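Local coordinates for alpha-rhamnosidase (Dictyoglomus thermophilum, PDB 6I60), which probably hydrolyses terminal non-reducing alpha-L-rhamnose residues from alpha-L-rhamnosides, as a glycoside hydrolase, at residues Glu64-Ser76 with Ile84-Gln98. Numbering follows the deposited sequence.
Sequences EKQTAYQVIVSSS and IGDVWDTGKVLSSEQ
Two donors grip the carboxylate oxygen OD1 of D89: the side-chain amide of Q70, whose NE2 lies 3.3 Å from D89 OD1 on its syn side but tilted out of the carboxylate plane, and the backbone N of G91, 3.0 Å from D89 OD1 and nearly in line with its C-O bond. The second bond makes an Asx turn where strand 88-89 ends. Q70 extends from a CG anti to its backbone N (chi1 174°), which carries its amide over G91 to the carboxylate, the two planes only 16° apart. A leucine in place of D89 would probably leave the Q70 amide without this acceptor and free the T90-G91 turn to shift.

Next to this turn, V71 N donates to T90 OG1, and that hydroxyl donates in turn to G91 O. The pairing illustrates how an edge strand of an immunoglobulin-like domain can be interrupted yet keep its antiparallel course: the ladder of V73 with W88 and I72 with D89, and the single bridge of Y69 with V93, are out of step by one residue. A classic beta bulge lies in the first, where V87 N and W88 N approach V73 O from the same face of its carbonyl plane. At that bridge, V93 CB sits over one face of the Y69 ring, 3.9 Å from its centroid, while S95 O lies at the ring's edge. On the other flank, strand 112-120 continues the sheet, bonding to Q70 and I72 through R118 and K116.

Beyond Y69, Q66 NE2 bridges two carbonyls, S95 O at 3.1 Å and E97 O at 2.8 Å, the latter from above its carbonyl plane; Q66 OE1 takes a bond from W55 NE1.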
ATOM      1  N   GLU A  64     -10.556  14.005 -27.432  1.00 57.86           N
ATOM      2  CA  GLU A  64     -11.319  14.878 -26.558  1.00 59.92           C
ATOM      3  C   GLU A  64     -10.566  15.099 -25.254  1.00 57.26           C
ATOM      4  O   GLU A  64      -9.824  14.228 -24.788  1.00 54.45           O
ATOM      5  CB  GLU A  64     -12.710  14.300 -26.280  1.00 57.17           C
ATOM      6  CG  GLU A  64     -13.740  14.633 -27.345  1.00 60.94           C
ATOM      7  CD  GLU A  64     -14.063  16.114 -27.406  1.00 65.00           C
ATOM      8  OE1 GLU A  64     -13.720  16.840 -26.449  1.00 61.48           O
ATOM      9  OE2 GLU A  64     -14.667  16.552 -28.409  1.00 74.91           O
ATOM     10  N   LYS A  65     -10.757  16.282 -24.675  1.00 60.85           N
ATOM     11  CA  LYS A  65     -10.065  16.670 -23.454  1.00 56.05           C
ATOM     12  C   LYS A  65     -10.899  17.719 -22.733  1.00 54.50           C
ATOM     13  O   LYS A  65     -11.502  18.585 -23.372  1.00 60.50           O
ATOM     14  CB  LYS A  65      -8.655  17.195 -23.766  1.00 49.11           C
ATOM     15  CG  LYS A  65      -8.269  18.481 -23.056  1.00 63.79           C
ATOM     16  CD  LYS A  65      -6.783  18.774 -23.222  1.00 75.87           C
ATOM     17  CE  LYS A  65      -6.498  20.266 -23.147  1.00 78.31           C
ATOM     18  NZ  LYS A  65      -5.039  20.560 -23.242  1.00 78.81           N
ATOM     19  N   GLN A  66     -10.944  17.626 -21.405  1.00 51.65           N
ATOM     20  CA  GLN A  66     -11.736  18.559 -20.614  1.00 55.35           C
ATOM     21  C   GLN A  66     -11.129  19.956 -20.664  1.00 57.03           C
ATOM     22  O   GLN A  66      -9.920  20.127 -20.477  1.00 57.43           O
ATOM     23  CB  GLN A  66     -11.832  18.084 -19.165  1.00 54.23           C
ATOM     24  CG  GLN A  66     -12.441  19.110 -18.215  1.00 52.47           C
ATOM     25  CD  GLN A  66     -12.380  18.674 -16.762  1.00 49.42           C
ATOM     26  OE1 GLN A  66     -13.005  17.690 -16.372  1.00 51.13           O
ATOM     27  NE2 GLN A  66     -11.626  19.409 -15.955  1.00 51.33           N
ATOM     28  N   THR A  67     -11.974  20.959 -20.913  1.00 58.88           N
ATOM     29  CA  THR A  67     -11.549  22.351 -20.901  1.00 57.57           C
ATOM     30  C   THR A  67     -12.135  23.158 -19.752  1.00 56.25           C
ATOM     31  O   THR A  67     -11.588  24.214 -19.424  1.00 59.54           O
ATOM     32  CB  THR A  67     -11.922  23.038 -22.221  1.00 49.55           C
ATOM     33  OG1 THR A  67     -13.341  22.975 -22.410  1.00 51.47           O
ATOM     34  CG2 THR A  67     -11.226  22.356 -23.387  1.00 51.85           C
ATOM     35  N   ALA A  68     -13.220  22.693 -19.139  1.00 54.64           N
ATOM     36  CA  ALA A  68     -13.829  23.404 -18.025  1.00 61.68           C
ATOM     37  C   ALA A  68     -14.655  22.426 -17.204  1.00 60.04           C
ATOM     38  O   ALA A  68     -15.137  21.416 -17.721  1.00 60.02           O
ATOM     39  CB  ALA A  68     -14.703  24.568 -18.507  1.00 55.97           C
ATOM     40  N   TYR A  69     -14.812  22.739 -15.919  1.00 58.11           N
ATOM     41  CA  TYR A  69     -15.626  21.934 -15.020  1.00 56.33           C
ATOM     42  C   TYR A  69     -16.392  22.849 -14.074  1.00 56.99           C
ATOM     43  O   TYR A  69     -16.071  24.029 -13.919  1.00 60.16           O
ATOM     44  CB  TYR A  69     -14.777  20.933 -14.216  1.00 50.29           C
ATOM     45  CG  TYR A  69     -13.915  21.573 -13.147  1.00 56.07           C
ATOM     46  CD1 TYR A  69     -14.395  21.763 -11.855  1.00 51.08           C
ATOM     47  CD2 TYR A  69     -12.621  21.986 -13.431  1.00 59.02           C
ATOM     48  CE1 TYR A  69     -13.613  22.351 -10.882  1.00 49.86           C
ATOM     49  CE2 TYR A  69     -11.829  22.572 -12.462  1.00 58.39           C
ATOM     50  CZ  TYR A  69     -12.331  22.754 -11.190  1.00 57.54           C
ATOM     51  OH  TYR A  69     -11.544  23.339 -10.225  1.00 56.56           O
ATOM     52  N   GLN A  70     -17.414  22.283 -13.438  1.00 51.83           N
ATOM     53  CA  GLN A  70     -18.178  22.988 -12.416  1.00 53.35           C
ATOM     54  C   GLN A  70     -18.779  21.957 -11.477  1.00 53.76           C
ATOM     55  O   GLN A  70     -19.534  21.088 -11.920  1.00 55.43           O
ATOM     56  CB  GLN A  70     -19.280  23.851 -13.031  1.00 58.32           C
ATOM     57  CG  GLN A  70     -20.191  24.489 -11.991  1.00 60.72           C
ATOM     58  CD  GLN A  70     -21.540  24.881 -12.555  1.00 59.08           C
ATOM     59  OE1 GLN A  70     -21.767  24.802 -13.761  1.00 66.28           O
ATOM     60  NE2 GLN A  70     -22.444  25.313 -11.683  1.00 57.33           N
ATOM     61  N   VAL A  71     -18.451  22.050 -10.193  1.00 52.67           N
ATOM     62  CA  VAL A  71     -18.962  21.133  -9.182  1.00 54.75           C
ATOM     63  C   VAL A  71     -19.843  21.920  -8.223  1.00 58.41           C
ATOM     64  O   VAL A  71     -19.485  23.027  -7.801  1.00 61.48           O
ATOM     65  CB  VAL A  71     -17.821  20.412  -8.440  1.00 47.59           C
ATOM     66  CG1 VAL A  71     -16.741  21.390  -8.030  1.00 59.94           C
ATOM     67  CG2 VAL A  71     -18.357  19.671  -7.226  1.00 58.59           C
ATOM     68  N   ILE A  72     -21.006  21.365  -7.904  1.00 60.66           N
ATOM     69  CA  ILE A  72     -21.963  21.984  -6.999  1.00 57.19           C
ATOM     70  C   ILE A  72     -22.047  21.120  -5.753  1.00 58.65           C
ATOM     71  O   ILE A  72     -22.209  19.897  -5.856  1.00 58.88           O
ATOM     72  CB  ILE A  72     -23.345  22.126  -7.660  1.00 61.70           C
ATOM     73  CG1 ILE A  72     -23.300  23.207  -8.742  1.00 66.16           C
ATOM     74  CG2 ILE A  72     -24.408  22.409  -6.612  1.00 57.82           C
ATOM     75  CD1 ILE A  72     -24.641  23.829  -9.063  1.00 69.27           C
ATOM     76  N   VAL A  73     -21.928  21.733  -4.579  1.00 60.65           N
ATOM     77  CA  VAL A  73     -22.091  21.010  -3.328  1.00 56.04           C
ATOM     78  C   VAL A  73     -23.241  21.648  -2.569  1.00 59.27           C
ATOM     79  O   VAL A  73     -23.309  22.877  -2.454  1.00 62.44           O
ATOM     80  CB  VAL A  73     -20.800  20.995  -2.493  1.00 53.62           C
ATOM     81  CG1 VAL A  73     -21.015  20.204  -1.174  1.00 53.89           C
ATOM     82  CG2 VAL A  73     -19.639  20.461  -3.358  1.00 65.34           C
ATOM     83  N   SER A  74     -24.148  20.813  -2.068  1.00 58.80           N
ATOM     84  CA  SER A  74     -25.355  21.258  -1.395  1.00 62.54           C
ATOM     85  C   SER A  74     -25.519  20.505  -0.081  1.00 67.50           C
ATOM     86  O   SER A  74     -24.794  19.550   0.219  1.00 63.52           O
ATOM     87  CB  SER A  74     -26.597  21.053  -2.274  1.00 66.04           C
ATOM     88  OG  SER A  74     -26.483  21.764  -3.494  1.00 70.81           O
ATOM     89  N   SER A  75     -26.497  20.948   0.710  1.00 68.29           N
ATOM     90  CA  SER A  75     -26.747  20.395   2.035  1.00 56.49           C
ATOM     91  C   SER A  75     -27.971  19.493   2.093  1.00 60.07           C
ATOM     92  O   SER A  75     -28.274  18.953   3.162  1.00 61.77           O
ATOM     93  CB  SER A  75     -26.899  21.526   3.059  1.00 59.73           C
ATOM     94  OG  SER A  75     -27.842  22.488   2.621  1.00 53.53           O
ATOM     95  N   SER A  76     -28.685  19.315   0.983  1.00 55.89           N
ATOM     96  CA  SER A  76     -29.859  18.455   0.980  1.00 63.22           C
ATOM     97  C   SER A  76     -30.096  17.949  -0.436  1.00 65.72           C
ATOM     98  O   SER A  76     -29.576  18.504  -1.409  1.00 63.02           O
ATOM     99  CB  SER A  76     -31.095  19.189   1.515  1.00 55.27           C
ATOM    100  OG  SER A  76     -31.923  19.635   0.458  1.00 59.48           O
ATOM    101  N   ILE A  84     -28.301  24.679  -7.456  1.00 76.07           N
ATOM    102  CA  ILE A  84     -27.902  25.815  -6.636  1.00 77.77           C
ATOM    103  C   ILE A  84     -26.727  25.409  -5.755  1.00 73.95           C
ATOM    104  O   ILE A  84     -26.647  24.277  -5.268  1.00 67.15           O
ATOM    105  CB  ILE A  84     -29.070  26.351  -5.777  1.00 81.99           C
ATOM    106  CG1 ILE A  84     -29.420  25.372  -4.656  1.00 72.80           C
ATOM    107  CG2 ILE A  84     -30.287  26.633  -6.642  1.00 87.19           C
ATOM    108  CD1 ILE A  84     -28.880  25.797  -3.310  1.00 71.18           C
ATOM    109  N   GLY A  85     -25.812  26.350  -5.550  1.00 73.90           N
ATOM    110  CA  GLY A  85     -24.646  26.088  -4.732  1.00 68.67           C
ATOM    111  C   GLY A  85     -24.878  26.402  -3.271  1.00 65.94           C
ATOM    112  O   GLY A  85     -24.458  27.457  -2.785  1.00 70.72           O
ATOM    113  N   ASP A  86     -25.542  25.487  -2.561  1.00 69.30           N
ATOM    114  CA  ASP A  86     -25.892  25.736  -1.165  1.00 66.46           C
ATOM    115  C   ASP A  86     -24.649  25.973  -0.319  1.00 69.19           C
ATOM    116  O   ASP A  86     -24.576  26.947   0.438  1.00 70.87           O
ATOM    117  CB  ASP A  86     -26.714  24.574  -0.609  1.00 64.64           C
ATOM    118  CG  ASP A  86     -27.308  24.884   0.750  1.00 70.65           C
ATOM    119  OD1 ASP A  86     -28.460  24.475   1.003  1.00 76.30           O
ATOM    120  OD2 ASP A  86     -26.625  25.537   1.568  1.00 80.77           O
ATOM    121  N   VAL A  87     -23.652  25.099  -0.427  1.00 68.79           N
ATOM    122  CA  VAL A  87     -22.405  25.298   0.295  1.00 67.59           C
ATOM    123  C   VAL A  87     -21.186  25.389  -0.616  1.00 62.97           C
ATOM    124  O   VAL A  87     -20.113  25.813  -0.147  1.00 64.64           O
ATOM    125  CB  VAL A  87     -22.196  24.204   1.363  1.00 66.57           C
ATOM    126  CG1 VAL A  87     -23.526  23.961   2.113  1.00 66.51           C
ATOM    127  CG2 VAL A  87     -21.613  22.946   0.762  1.00 60.64           C
ATOM    128  N   TRP A  88     -21.287  25.022  -1.896  1.00 57.93           N
ATOM    129  CA  TRP A  88     -20.226  25.315  -2.852  1.00 50.12           C
ATOM    130  C   TRP A  88     -20.797  25.397  -4.260  1.00 53.41           C
ATOM    131  O   TRP A  88     -21.673  24.613  -4.635  1.00 57.64           O
ATOM    132  CB  TRP A  88     -19.104  24.271  -2.821  1.00 57.19           C
ATOM    133  CG  TRP A  88     -17.792  24.807  -3.367  1.00 60.34           C
ATOM    134  CD1 TRP A  88     -17.458  26.119  -3.553  1.00 60.75           C
ATOM    135  CD2 TRP A  88     -16.649  24.044  -3.786  1.00 61.25           C
ATOM    136  NE1 TRP A  88     -16.184  26.222  -4.058  1.00 55.91           N
ATOM    137  CE2 TRP A  88     -15.665  24.963  -4.211  1.00 65.29           C
ATOM    138  CE3 TRP A  88     -16.361  22.677  -3.845  1.00 63.33           C
ATOM    139  CZ2 TRP A  88     -14.417  24.557  -4.686  1.00 65.44           C
ATOM    140  CZ3 TRP A  88     -15.122  22.277  -4.318  1.00 62.62           C
ATOM    141  CH2 TRP A  88     -14.167  23.215  -4.732  1.00 66.06           C
ATOM    142  N   ASP A  89     -20.271  26.345  -5.039  1.00 52.49           N
ATOM    143  CA  ASP A  89     -20.600  26.464  -6.460  1.00 54.65           C
ATOM    144  C   ASP A  89     -19.413  27.141  -7.141  1.00 62.42           C
ATOM    145  O   ASP A  89     -19.266  28.364  -7.063  1.00 76.40           O
ATOM    146  CB  ASP A  89     -21.888  27.247  -6.675  1.00 54.69           C
ATOM    147  CG  ASP A  89     -22.398  27.149  -8.104  1.00 67.13           C
ATOM    148  OD1 ASP A  89     -21.565  27.022  -9.031  1.00 62.81           O
ATOM    149  OD2 ASP A  89     -23.631  27.205  -8.300  1.00 66.21           O
ATOM    150  N   THR A  90     -18.573  26.340  -7.799  1.00 55.68           N
ATOM    151  CA  THR A  90     -17.385  26.879  -8.452  1.00 54.21           C
ATOM    152  C   THR A  90     -17.715  27.671  -9.709  1.00 59.45           C
ATOM    153  O   THR A  90     -16.913  28.517 -10.119  1.00 60.84           O
ATOM    154  CB  THR A  90     -16.420  25.749  -8.815  1.00 53.37           C
ATOM    155  OG1 THR A  90     -16.992  24.946  -9.855  1.00 50.69           O
ATOM    156  CG2 THR A  90     -16.149  24.879  -7.610  1.00 50.06           C
ATOM    157  N   GLY A  91     -18.864  27.421 -10.328  1.00 57.54           N
ATOM    158  CA  GLY A  91     -19.109  27.994 -11.631  1.00 48.51           C
ATOM    159  C   GLY A  91     -18.237  27.307 -12.670  1.00 53.51           C
ATOM    160  O   GLY A  91     -17.505  26.357 -12.386  1.00 58.99           O
ATOM    161  N   LYS A  92     -18.326  27.809 -13.898  1.00 52.85           N
ATOM    162  CA  LYS A  92     -17.519  27.278 -14.995  1.00 56.29           C
ATOM    163  C   LYS A  92     -16.055  27.617 -14.740  1.00 56.72           C
ATOM    164  O   LYS A  92     -15.600  28.726 -15.027  1.00 55.77           O
ATOM    165  CB  LYS A  92     -17.988  27.839 -16.332  1.00 55.59           C
ATOM    166  CG  LYS A  92     -17.213  27.307 -17.529  1.00 51.04           C
ATOM    167  CD  LYS A  92     -17.932  27.608 -18.832  1.00 46.45           C
ATOM    168  CE  LYS A  92     -17.003  27.458 -20.021  1.00 46.22           C
ATOM    169  NZ  LYS A  92     -17.764  27.385 -21.296  1.00 48.67           N
ATOM    170  N   VAL A  93     -15.315  26.657 -14.193  1.00 59.09           N
ATOM    171  CA  VAL A  93     -13.891  26.821 -13.921  1.00 55.73           C
ATOM    172  C   VAL A  93     -13.110  26.377 -15.151  1.00 63.61           C
ATOM    173  O   VAL A  93     -13.167  25.206 -15.543  1.00 60.73           O
ATOM    174  CB  VAL A  93     -13.465  26.017 -12.683  1.00 54.47           C
ATOM    175  CG1 VAL A  93     -11.951  26.006 -12.560  1.00 55.64           C
ATOM    176  CG2 VAL A  93     -14.102  26.594 -11.436  1.00 52.19           C
ATOM    177  N   LEU A  94     -12.377  27.308 -15.755  1.00 60.78           N
ATOM    178  CA  LEU A  94     -11.580  27.022 -16.947  1.00 58.13           C
ATOM    179  C   LEU A  94     -10.293  26.327 -16.516  1.00 64.68           C
ATOM    180  O   LEU A  94      -9.262  26.961 -16.281  1.00 62.49           O
ATOM    181  CB  LEU A  94     -11.293  28.301 -17.724  1.00 56.81           C
ATOM    182  CG  LEU A  94     -12.500  29.175 -18.072  1.00 53.63           C
ATOM    183  CD1 LEU A  94     -12.090  30.291 -19.019  1.00 49.82           C
ATOM    184  CD2 LEU A  94     -13.623  28.343 -18.673  1.00 56.16           C
ATOM    185  N   SER A  95     -10.359  25.002 -16.409  1.00 62.60           N
ATOM    186  CA  SER A  95      -9.207  24.201 -16.023  1.00 63.98           C
ATOM    187  C   SER A  95      -9.413  22.781 -16.530  1.00 62.61           C
ATOM    188  O   SER A  95     -10.534  22.266 -16.506  1.00 61.02           O
ATOM    189  CB  SER A  95      -9.005  24.201 -14.501  1.00 64.88           C
ATOM    190  OG  SER A  95      -8.439  22.980 -14.050  1.00 53.26           O
ATOM    191  N   SER A  96      -8.330  22.163 -16.991  1.00 57.36           N
ATOM    192  CA  SER A  96      -8.367  20.789 -17.471  1.00 57.52           C
ATOM    193  C   SER A  96      -8.206  19.768 -16.352  1.00 59.52           C
ATOM    194  O   SER A  96      -8.284  18.565 -16.616  1.00 61.79           O
ATOM    195  CB  SER A  96      -7.279  20.572 -18.527  1.00 66.69           C
ATOM    196  OG  SER A  96      -5.987  20.606 -17.944  1.00 71.58           O
ATOM    197  N   GLU A  97      -7.993  20.216 -15.117  1.00 60.21           N
ATOM    198  CA  GLU A  97      -7.764  19.294 -14.013  1.00 61.80           C
ATOM    199  C   GLU A  97      -9.064  18.619 -13.589  1.00 59.70           C
ATOM    200  O   GLU A  97     -10.138  19.226 -13.617  1.00 59.87           O
ATOM    201  CB  GLU A  97      -7.145  20.035 -12.828  1.00 55.66           C
ATOM    202  CG  GLU A  97      -5.660  20.319 -12.983  1.00 66.90           C
ATOM    203  CD  GLU A  97      -4.848  19.063 -13.260  1.00 90.93           C
ATOM    204  OE1 GLU A  97      -3.904  19.131 -14.077  1.00 96.43           O
ATOM    205  OE2 GLU A  97      -5.152  18.009 -12.659  1.00 90.46           O
ATOM    206  N   GLN A  98      -8.959  17.346 -13.197  1.00 61.51           N
ATOM    207  CA  GLN A  98     -10.093  16.587 -12.677  1.00 55.63           C
ATOM    208  C   GLN A  98      -9.853  16.118 -11.246  1.00 54.92           C
ATOM    209  O   GLN A  98     -10.544  15.213 -10.767  1.00 44.63           O
ATOM    210  CB  GLN A  98     -10.409  15.394 -13.582  1.00 55.21           C
ATOM    211  CG  GLN A  98      -9.256  14.429 -13.783  1.00 57.32           C
ATOM    212  CD  GLN A  98      -9.362  13.669 -15.092  1.00 61.14           C
ATOM    213  OE1 GLN A  98      -8.481  13.756 -15.946  1.00 64.25           O
ATOM    214  NE2 GLN A  98     -10.448  12.921 -15.256  1.00 55.37           N
TER